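Local coordinates for PUA domain-containing protein (Thermoplasma acidophilum DSM 1728, PDB 1Q7H) that is of uncharacterised function but carries a PUA domain and probably binds RNA, perhaps in translation initiation, at residues 21-26 against 66-71; 33-37 against 149-153; 101-107 against 120-126. All coordinates share one frame; numbering follows the deposited sequence.

Contact 1 of 3, residues 21-26 against 66-71; sequences RYGIDI and RNPSRN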
loop_
_atom_site.group_PDB
_atom_site.type_symbol
_atom_site.label_atom_id
_atom_site.label_comp_id
_atom_site.label_asym_id
_atom_site.label_seq_id
_atom_site.Cartn_x
_atom_site.Cartn_y
_atom_site.Cartn_z
ATOM N N ARG A 21 -0.623 -10.929 5.919
ATOM C CA ARG A 21 0.182 -11.529 4.864
ATOM C C ARG A 21 1.390 -10.657 4.562
ATOM O O ARG A 21 2.420 -11.144 4.101
ATOM C CB ARG A 21 -0.635 -11.673 3.582
ATOM C CG ARG A 21 -1.664 -12.796 3.588
ATOM C CD ARG A 21 -2.366 -12.829 2.245
ATOM N NE ARG A 21 -1.401 -12.657 1.159
ATOM C CZ ARG A 21 -1.713 -12.254 -0.068
ATOM N NH1 ARG A 21 -2.974 -11.979 -0.378
ATOM N NH2 ARG A 21 -0.762 -12.115 -0.982
ATOM N N TYR A 22 1.254 -9.361 4.811
ATOM C CA TYR A 22 2.333 -8.421 4.541
ATOM C C TYR A 22 2.971 -7.941 5.826
ATOM O O TYR A 22 3.731 -6.973 5.827
ATOM C CB TYR A 22 1.788 -7.228 3.753
ATOM C CG TYR A 22 1.223 -7.631 2.422
ATOM C CD1 TYR A 22 2.058 -8.089 1.406
ATOM C CD2 TYR A 22 -0.151 -7.579 2.177
ATOM C CE1 TYR A 22 1.546 -8.488 0.176
ATOM C CE2 TYR A 22 -0.675 -7.976 0.947
ATOM C CZ TYR A 22 0.181 -8.431 -0.050
ATOM O OH TYR A 22 -0.321 -8.823 -1.274
ATOM N N GLY A 23 2.651 -8.622 6.922
ATOM C CA GLY A 23 3.197 -8.245 8.211
ATOM C C GLY A 23 2.541 -7.004 8.799
ATOM O O GLY A 23 3.067 -6.423 9.743
ATOM N N ILE A 24 1.404 -6.589 8.237
ATOM C CA ILE A 24 0.678 -5.420 8.743
ATOM C C ILE A 24 -0.251 -5.990 9.814
ATOM O O ILE A 24 -1.208 -6.709 9.514
ATOM C CB ILE A 24 -0.130 -4.727 7.599
ATOM C CG1 ILE A 24 0.842 -4.248 6.510
ATOM C CG2 ILE A 24 -0.928 -3.538 8.148
ATOM C CD1 ILE A 24 0.208 -3.647 5.277
ATOM N N ASP A 25 0.044 -5.674 11.066
ATOM C CA ASP A 25 -0.705 -6.204 12.201
ATOM C C ASP A 25 -1.842 -5.352 12.754
ATOM O O ASP A 25 -1.601 -4.381 13.470
ATOM C CB ASP A 25 0.285 -6.513 13.336
ATOM C CG ASP A 25 -0.368 -7.194 14.524
ATOM O OD1 ASP A 25 -1.616 -7.254 14.598
ATOM O OD2 ASP A 25 0.379 -7.666 15.401
ATOM N N ILE A 26 -3.082 -5.726 12.436
ATOM C CA ILE A 26 -4.253 -5.015 12.950
ATOM C C ILE A 26 -5.177 -6.003 13.651
ATOM O O ILE A 26 -6.361 -5.745 13.828
ATOM C CB ILE A 26 -5.058 -4.305 11.839
ATOM C CG1 ILE A 26 -5.336 -5.276 10.692
ATOM C CG2 ILE A 26 -4.307 -3.071 11.349
ATOM C CD1 ILE A 26 -6.244 -4.699 9.622
ATOM N N ARG A 66 0.676 0.900 10.991
ATOM C CA ARG A 66 1.197 -0.441 11.259
ATOM C C ARG A 66 2.049 -0.858 10.067
ATOM O O ARG A 66 1.533 -1.423 9.098
ATOM C CB ARG A 66 0.031 -1.422 11.439
ATOM C CG ARG A 66 -0.733 -1.246 12.733
ATOM C CD ARG A 66 0.075 -1.774 13.893
ATOM N NE ARG A 66 -0.549 -1.521 15.185
ATOM C CZ ARG A 66 -0.258 -0.491 15.972
ATOM N NH1 ARG A 66 0.654 0.403 15.602
ATOM N NH2 ARG A 66 -0.860 -0.376 17.149
ATOM N N ASN A 67 3.351 -0.573 10.133
ATOM C CA ASN A 67 4.258 -0.878 9.031
ATOM C C ASN A 67 4.240 -2.325 8.565
ATOM O O ASN A 67 4.079 -3.238 9.361
ATOM C CB ASN A 67 5.719 -0.562 9.397
ATOM C CG ASN A 67 5.963 0.906 9.719
ATOM O OD1 ASN A 67 5.203 1.796 9.341
ATOM N ND2 ASN A 67 7.060 1.161 10.403
ATOM N N PRO A 68 4.371 -2.546 7.251
ATOM C CA PRO A 68 4.392 -3.918 6.751
ATOM C C PRO A 68 5.816 -4.394 7.059
ATOM O O PRO A 68 6.698 -3.570 7.325
ATOM C CB PRO A 68 4.169 -3.738 5.245
ATOM C CG PRO A 68 4.798 -2.415 4.978
ATOM C CD PRO A 68 4.243 -1.597 6.133
ATOM N N SER A 69 6.053 -5.698 7.015
ATOM C CA SER A 69 7.386 -6.224 7.294
ATOM C C SER A 69 8.042 -6.804 6.050
ATOM O O SER A 69 9.164 -7.291 6.109
ATOM C CB SER A 69 7.329 -7.293 8.383
ATOM O OG SER A 69 6.510 -8.377 7.985
ATOM N N ARG A 70 7.338 -6.772 4.925
ATOM C CA ARG A 70 7.904 -7.283 3.684
ATOM C C ARG A 70 7.427 -6.455 2.509
ATOM O O ARG A 70 6.496 -5.660 2.638
ATOM C CB ARG A 70 7.526 -8.762 3.475
ATOM C CG ARG A 70 6.026 -9.062 3.566
ATOM C CD ARG A 70 5.753 -10.574 3.601
ATOM N NE ARG A 70 5.969 -11.216 2.305
ATOM C CZ ARG A 70 5.028 -11.406 1.377
ATOM N NH1 ARG A 70 3.779 -11.009 1.586
ATOM N NH2 ARG A 70 5.341 -11.995 0.230
ATOM N N ASN A 71 8.100 -6.635 1.378
ATOM C CA ASN A 71 7.783 -5.961 0.127
ATOM C C ASN A 71 7.925 -4.460 0.188
ATOM O O ASN A 71 7.192 -3.739 -0.473
ATOM C CB ASN A 71 6.373 -6.337 -0.321
ATOM C CG ASN A 71 6.249 -7.816 -0.650
ATOM O OD1 ASN A 71 7.145 -8.601 -0.345
ATOM N ND2 ASN A 71 5.139 -8.201 -1.265
HETATM O O HOH W 1 2.087 -12.423 -0.637
HETATM O O HOH W 2 2.404 -4.109 11.519
HETATM O O HOH W 3 -2.819 -2.886 15.975
#

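Contact 2 of 3, residues 33-37 against 149-153; sequences VAAQK and IRAFP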
loop_
_atom_site.group_PDB
_atom_site.type_symbol
_atom_site.label_atom_id
_atom_site.label_comp_id
_atom_site.label_asym_id
_atom_site.label_seq_id
_atom_site.Cartn_x
_atom_site.Cartn_y
_atom_site.Cartn_z
ATOM N N VAL A 33 -17.175 -0.647 7.652
ATOM C CA VAL A 33 -17.057 -0.791 6.216
ATOM C C VAL A 33 -18.000 0.180 5.521
ATOM O O VAL A 33 -19.048 0.522 6.057
ATOM C CB VAL A 33 -17.372 -2.245 5.790
ATOM C CG1 VAL A 33 -18.847 -2.560 6.042
ATOM C CG2 VAL A 33 -16.993 -2.453 4.335
ATOM N N ALA A 34 -17.612 0.633 4.334
ATOM C CA ALA A 34 -18.424 1.558 3.554
ATOM C C ALA A 34 -18.262 1.187 2.083
ATOM O O ALA A 34 -17.263 0.577 1.709
ATOM C CB ALA A 34 -17.967 2.988 3.802
ATOM N N ALA A 35 -19.229 1.556 1.246
ATOM C CA ALA A 35 -19.160 1.206 -0.169
ATOM C C ALA A 35 -19.333 2.336 -1.191
ATOM O O ALA A 35 -19.659 3.472 -0.855
ATOM C CB ALA A 35 -20.166 0.102 -0.461
ATOM N N GLN A 36 -19.083 1.979 -2.448
ATOM C CA GLN A 36 -19.204 2.857 -3.612
ATOM C C GLN A 36 -19.436 1.876 -4.758
ATOM O O GLN A 36 -19.475 2.254 -5.931
ATOM C CB GLN A 36 -17.907 3.623 -3.878
ATOM C CG GLN A 36 -17.406 4.509 -2.748
ATOM C CD GLN A 36 -18.228 5.763 -2.550
ATOM O OE1 GLN A 36 -18.656 6.394 -3.515
ATOM N NE2 GLN A 36 -18.431 6.149 -1.292
ATOM N N LYS A 37 -19.570 0.604 -4.383
ATOM C CA LYS A 37 -19.780 -0.511 -5.307
ATOM C C LYS A 37 -18.773 -0.563 -6.446
ATOM O O LYS A 37 -18.908 -1.348 -7.379
ATOM C CB LYS A 37 -21.212 -0.506 -5.844
ATOM C CG LYS A 37 -22.194 -1.105 -4.852
ATOM C CD LYS A 37 -21.808 -2.545 -4.534
ATOM C CE LYS A 37 -22.475 -3.027 -3.263
ATOM N NZ LYS A 37 -23.179 -4.329 -3.432
ATOM N N ILE A 149 -9.023 7.708 -1.697
ATOM C CA ILE A 149 -9.113 8.603 -0.552
ATOM C C ILE A 149 -10.184 9.679 -0.730
ATOM O O ILE A 149 -10.829 10.073 0.238
ATOM C CB ILE A 149 -7.725 9.250 -0.253
ATOM C CG1 ILE A 149 -6.912 8.290 0.621
ATOM C CG2 ILE A 149 -7.880 10.608 0.449
ATOM C CD1 ILE A 149 -5.502 8.734 0.851
ATOM N N ARG A 150 -10.380 10.153 -1.958
ATOM C CA ARG A 150 -11.399 11.168 -2.206
ATOM C C ARG A 150 -12.778 10.529 -2.075
ATOM O O ARG A 150 -13.736 11.176 -1.656
ATOM C CB ARG A 150 -11.249 11.787 -3.604
ATOM C CG ARG A 150 -9.980 12.616 -3.811
ATOM C CD ARG A 150 -10.039 13.418 -5.117
ATOM N NE ARG A 150 -10.273 12.572 -6.292
ATOM C CZ ARG A 150 -9.315 11.994 -7.016
ATOM N NH1 ARG A 150 -8.035 12.166 -6.702
ATOM N NH2 ARG A 150 -9.640 11.229 -8.053
ATOM N N ALA A 151 -12.871 9.248 -2.419
ATOM C CA ALA A 151 -14.136 8.528 -2.331
ATOM C C ALA A 151 -14.474 8.082 -0.908
ATOM O O ALA A 151 -15.644 7.912 -0.570
ATOM C CB ALA A 151 -14.107 7.324 -3.244
ATOM N N PHE A 152 -13.459 7.888 -0.073
ATOM C CA PHE A 152 -13.693 7.442 1.292
ATOM C C PHE A 152 -13.111 8.390 2.313
ATOM O O PHE A 152 -12.138 8.066 2.991
ATOM C CB PHE A 152 -13.108 6.050 1.481
ATOM C CG PHE A 152 -13.765 5.015 0.635
ATOM C CD1 PHE A 152 -15.065 4.606 0.909
ATOM C CD2 PHE A 152 -13.111 4.490 -0.470
ATOM C CE1 PHE A 152 -15.709 3.684 0.090
ATOM C CE2 PHE A 152 -13.736 3.572 -1.297
ATOM C CZ PHE A 152 -15.048 3.167 -1.015
ATOM N N PRO A 153 -13.708 9.581 2.438
ATOM C CA PRO A 153 -13.255 10.604 3.383
ATOM C C PRO A 153 -13.112 10.026 4.786
ATOM O O PRO A 153 -12.021 10.193 5.372
ATOM C CB PRO A 153 -14.353 11.657 3.299
ATOM C CG PRO A 153 -14.820 11.533 1.879
ATOM C CD PRO A 153 -14.901 10.038 1.705
ATOM O OXT PRO A 153 -14.092 9.416 5.275
#

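Contact 3 of 3, residues 101-107 against 120-126; sequences IRKGDMI and GMAEMDA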
loop_
_atom_site.group_PDB
_atom_site.type_symbol
_atom_site.label_atom_id
_atom_site.label_comp_id
_atom_site.label_asym_id
_atom_site.label_seq_id
_atom_site.Cartn_x
_atom_site.Cartn_y
_atom_site.Cartn_z
ATOM N N ILE A 101 11.208 -9.451 -3.586
ATOM C CA ILE A 101 10.166 -8.923 -4.462
ATOM C C ILE A 101 10.270 -9.451 -5.894
ATOM O O ILE A 101 11.341 -9.466 -6.503
ATOM C CB ILE A 101 10.177 -7.359 -4.481
ATOM C CG1 ILE A 101 9.626 -6.811 -3.162
ATOM C CG2 ILE A 101 9.319 -6.836 -5.612
ATOM C CD1 ILE A 101 9.964 -5.338 -2.916
ATOM N N ARG A 102 9.135 -9.894 -6.418
ATOM C CA ARG A 102 9.057 -10.430 -7.764
ATOM C C ARG A 102 7.960 -9.700 -8.525
ATOM O O ARG A 102 7.020 -9.157 -7.930
ATOM C CB ARG A 102 8.728 -11.930 -7.723
ATOM C CG ARG A 102 9.786 -12.786 -7.053
ATOM C CD ARG A 102 11.073 -12.798 -7.859
ATOM N NE ARG A 102 12.139 -13.526 -7.178
ATOM C CZ ARG A 102 12.996 -12.984 -6.316
ATOM N NH1 ARG A 102 12.928 -11.693 -6.021
ATOM N NH2 ARG A 102 13.928 -13.740 -5.745
ATOM N N LYS A 103 8.080 -9.697 -9.844
ATOM C CA LYS A 103 7.093 -9.053 -10.696
ATOM C C LYS A 103 5.712 -9.551 -10.291
ATOM O O LYS A 103 5.495 -10.753 -10.156
ATOM C CB LYS A 103 7.374 -9.395 -12.164
ATOM C CG LYS A 103 6.465 -8.678 -13.135
ATOM C CD LYS A 103 7.017 -8.698 -14.548
ATOM C CE LYS A 103 6.183 -7.820 -15.468
ATOM N NZ LYS A 103 6.828 -7.657 -16.798
ATOM N N GLY A 104 4.782 -8.627 -10.072
ATOM C CA GLY A 104 3.444 -9.035 -9.685
ATOM C C GLY A 104 3.102 -8.856 -8.213
ATOM O O GLY A 104 1.928 -8.813 -7.862
ATOM N N ASP A 105 4.115 -8.766 -7.353
ATOM C CA ASP A 105 3.888 -8.566 -5.923
ATOM C C ASP A 105 3.395 -7.146 -5.637
ATOM O O ASP A 105 3.699 -6.199 -6.367
ATOM C CB ASP A 105 5.183 -8.742 -5.116
ATOM C CG ASP A 105 5.730 -10.150 -5.155
ATOM O OD1 ASP A 105 4.977 -11.075 -5.510
ATOM O OD2 ASP A 105 6.921 -10.328 -4.814
HETATM N N MSE A 106 2.637 -6.997 -4.563
HETATM C CA MSE A 106 2.185 -5.678 -4.151
HETATM C C MSE A 106 3.387 -5.136 -3.367
HETATM O O MSE A 106 3.993 -5.869 -2.582
HETATM C CB MSE A 106 0.975 -5.794 -3.223
HETATM C CG MSE A 106 0.341 -4.466 -2.867
HETATM SE SE MSE A 106 -1.264 -4.717 -1.780
HETATM C CE MSE A 106 -2.465 -5.367 -3.143
ATOM N N ILE A 107 3.751 -3.876 -3.593
ATOM C CA ILE A 107 4.868 -3.289 -2.867
ATOM C C ILE A 107 4.421 -2.051 -2.110
ATOM O O ILE A 107 3.444 -1.392 -2.471
ATOM C CB ILE A 107 6.045 -2.914 -3.800
ATOM C CG1 ILE A 107 5.607 -1.854 -4.813
ATOM C CG2 ILE A 107 6.561 -4.164 -4.490
ATOM C CD1 ILE A 107 6.750 -1.173 -5.519
ATOM N N GLY A 120 2.193 -0.045 -4.482
ATOM C CA GLY A 120 2.422 -0.305 -5.886
ATOM C C GLY A 120 2.347 -1.779 -6.219
ATOM O O GLY A 120 2.136 -2.629 -5.355
HETATM N N MSE A 121 2.512 -2.071 -7.498
HETATM C CA MSE A 121 2.490 -3.429 -7.991
HETATM C C MSE A 121 3.809 -3.517 -8.758
HETATM O O MSE A 121 4.043 -2.751 -9.695
HETATM C CB MSE A 121 1.296 -3.612 -8.925
HETATM C CG MSE A 121 0.574 -4.928 -8.755
HETATM SE SE MSE A 121 -0.269 -5.153 -7.006
HETATM C CE MSE A 121 -0.484 -7.073 -7.063
ATOM N N ALA A 122 4.681 -4.420 -8.337
ATOM C CA ALA A 122 5.982 -4.572 -8.972
ATOM C C ALA A 122 5.898 -4.951 -10.446
ATOM O O ALA A 122 5.104 -5.803 -10.839
ATOM C CB ALA A 122 6.806 -5.614 -8.215
ATOM N N GLU A 123 6.745 -4.325 -11.252
ATOM C CA GLU A 123 6.806 -4.599 -12.682
ATOM C C GLU A 123 8.125 -5.303 -13.026
ATOM O O GLU A 123 8.344 -5.688 -14.171
ATOM C CB GLU A 123 6.725 -3.286 -13.460
ATOM C CG GLU A 123 5.428 -2.534 -13.272
ATOM C CD GLU A 123 4.333 -3.048 -14.168
ATOM O OE1 GLU A 123 3.198 -2.541 -14.076
ATOM O OE2 GLU A 123 4.611 -3.959 -14.969
HETATM N N MSE A 124 8.995 -5.458 -12.028
HETATM C CA MSE A 124 10.303 -6.095 -12.196
HETATM C C MSE A 124 10.692 -6.857 -10.928
HETATM O O MSE A 124 10.190 -6.554 -9.841
HETATM C CB MSE A 124 11.389 -5.036 -12.453
HETATM C CG MSE A 124 11.258 -4.242 -13.747
HETATM SE SE MSE A 124 12.524 -2.752 -13.855
HETATM C CE MSE A 124 14.161 -3.765 -14.101
ATOM N N ASP A 125 11.592 -7.834 -11.066
ATOM C CA ASP A 125 12.081 -8.590 -9.916
ATOM C C ASP A 125 13.158 -7.742 -9.220
ATOM O O ASP A 125 13.869 -6.978 -9.872
ATOM C CB ASP A 125 12.711 -9.923 -10.340
ATOM C CG ASP A 125 11.730 -10.852 -11.040
ATOM O OD1 ASP A 125 10.520 -10.856 -10.702
ATOM O OD2 ASP A 125 12.186 -11.602 -11.927
ATOM N N ALA A 126 13.288 -7.886 -7.903
ATOM C CA ALA A 126 14.274 -7.113 -7.163
ATOM C C ALA A 126 15.697 -7.287 -7.708
ATOM O O ALA A 126 16.488 -6.347 -7.705
ATOM C CB ALA A 126 14.232 -7.489 -5.694
#

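Contact 1 of 3, residues 21-26 against 66-71
Arg70 lies across Arg21 and Tyr22, which follow helix 9-20, and its side chain can be followed atom by atom. CB makes no close contact with residues 21-26. CG, set between the backbone N and the carbonyl carbon (chi1 53°), comes beside Tyr22 O and CA. CD lies close to Arg21 O, NE and CZ stay near that oxygen, and a bend at chi3 swings the guanidinium round so that NH1 can reach it. NH1 donates to Arg21 O at 2.9 Å, a rather bent bond that arrives from above the carbonyl plane, with the oxygen tilted from the guanidinium plane. The same NH1 lies 3.4 Å from Tyr22 CD1; although the guanidinium and ring planes are only 8° apart, NH1 approaches the ring obliquely, without forming a stack. Water 1 accepts from both Arg70 NH1 and Arg21 NH2, so that one solvent molecule sits between two cationic groups.

Beyond the arginine the two loops are joined through backbone and apolar groups. Ser69 N donates to Tyr22 O at 2.9 Å, and Ile24 lies beside Pro68 pointing the same way, CG1 to CB 3.6 Å. Gly23, at positive phi, closes helix 9-20 as C-prime of a Schellman motif; Ser69 OG stands 3.3 Å from Gly23 CA, on the side where a CB would project. Farther along, water 2 bridges Asp25 N and Asn67 O, and the aliphatic part of Arg66 passes Asp25 O, with CD at 3.1 Å.

The loops sit where helices 9-20 and 60-65 meet the strands: Ile24 also packs on Met19, Leu62 and Leu63, Pro68 touches Phe108 of strand 106-111 and Phe116 of strand 116-122, and Tyr22 meets Phe108 edge-to-face.

Contact 2 of 3, residues 33-37 against 149-153
Phe152 and Gln36 meet because both place their gamma carbon anti to the carbonyl carbon, chi1 being -64° in the phenylalanine, and because the glutamine then bends at chi2 (-73°). The first torsion of Phe152 carries its ring out from the helix end until CE1 and CZ approach residues 34 to 36. The bend in Gln36 brings its CG against the outer end of that ring, Gln36 CG to Phe152 CZ being 3.2 Å, with CE1 only slightly farther. The two side chains pass alongside one another, running in opposite senses, and the amide stands almost upright to the ring, their planes 83° apart. It is therefore the methylene, rather than the amide, that makes the closest approach to the aromatic carbons.

The amide itself is carried on to the last helical residue, Ala151. Gln36 NE2 comes to 3.4 Å from Ala151 O, but the angle is too poor for a hydrogen bond, and no hydrogen bond of any kind joins the two segments. Gln36 CG and Ala151 CB add a loose apolar touch at 4.4 Å.

In the fold this is the C-terminal end of the chain coming back to the N-terminal antiparallel sheet. Helix 147-151 gives way at Phe152, whose ring meets the end of strand 32-35 obliquely and also touches Ala41 and Tyr43 of the neighbouring strand 40-44. The sheet side of the contact belongs to the DUF1947 family region.

Ala34, on the strand, directs its CB toward the helix end and meets Phe152 CE1 at 4.4 Å, while its carbonyl oxygen approaches the same ring carbon at 3.8 Å. Phe152 is buried, whereas Gln36, which lies along it, is exposed to solvent.

Contact 3 of 3, residues 101-107 against 120-126
Ile107 and Gly120 form an antiparallel hydrogen-bonded pair, in which Ile107 N to Gly120 O and Gly120 N to Ile107 O both measure 2.7 Å. Met106 and Met121 make the adjoining non-hydrogen-bonded pair. Past it Ala122 N donates to Asp105 O, and Gly104 N to Ala122 O. At the far end Ala126 N donates to Ile101 O, which also accepts from Arg102 NH1; the two donors reach this oxygen from opposite faces of its plane.

Side-chain polar bonds cluster where the strands give way to loop. Asp105 OD2 takes Arg102 N at 2.8 Å from above the carboxylate plane and, beside the Asp105 N to Arg102 O bond, closes the type II turn from Arg102 to Asp105 on itself. Asp125 OD1, by contrast, ties the turn to residues 120-126: it takes Lys103 N at 2.8 Å, met nearly head-on. Replacing Asp125 by an alanine would probably leave the Lys103 amide without its acceptor and the Arg102 end of the turn less firmly held to residues 120-126.

The whole belongs to the PUA domain, where strands 106-111 and 116-122 form a beta hairpin of the mixed sheet; the loop before the first strand and the one after the second continue side by side beyond it, the latter leading into helix 126-132.

Among the apolar contacts, Ala122 CB lies against Ile101 CG2 at 3.8 Å and Ile107 CG2 at 4.0 Å, and both isoleucines continue onto Val73. Met121 and Met106 are both selenomethionines; Met121, bent at chi2 (64°), brings SE to 4.0 Å from Met106 CB. Of a different kind is Lys103, whose aliphatic chain, with CG anti to the backbone N (chi1 -175°), extends alongside a backbone carbonyl, CE lying 3.3 Å from Glu123 O.

From the N terminus, helix 9-20 leads into 21-26, the first half of contact 1, and strand 32-35 then opens contact 2. Contact 1 closes at 66-71, after the five-stranded antiparallel sheet and helix 60-65, and so joins the end of helix 9-20 to the loop before strand 72-75 of the mixed sheet. Contact 3 follows in series, across the hairpin of 106-111 and 116-122. Contact 2 closes last, at the C terminus: it crosses contact 1 and encloses contact 3, bringing the chain end back to the N-terminal sheet. Contacts 1 and 3 touch, Asn71 ND2 lying 2.9 Å from Met106 O, while contact 2 stands apart, its centre about 26 Å from that of contact 3.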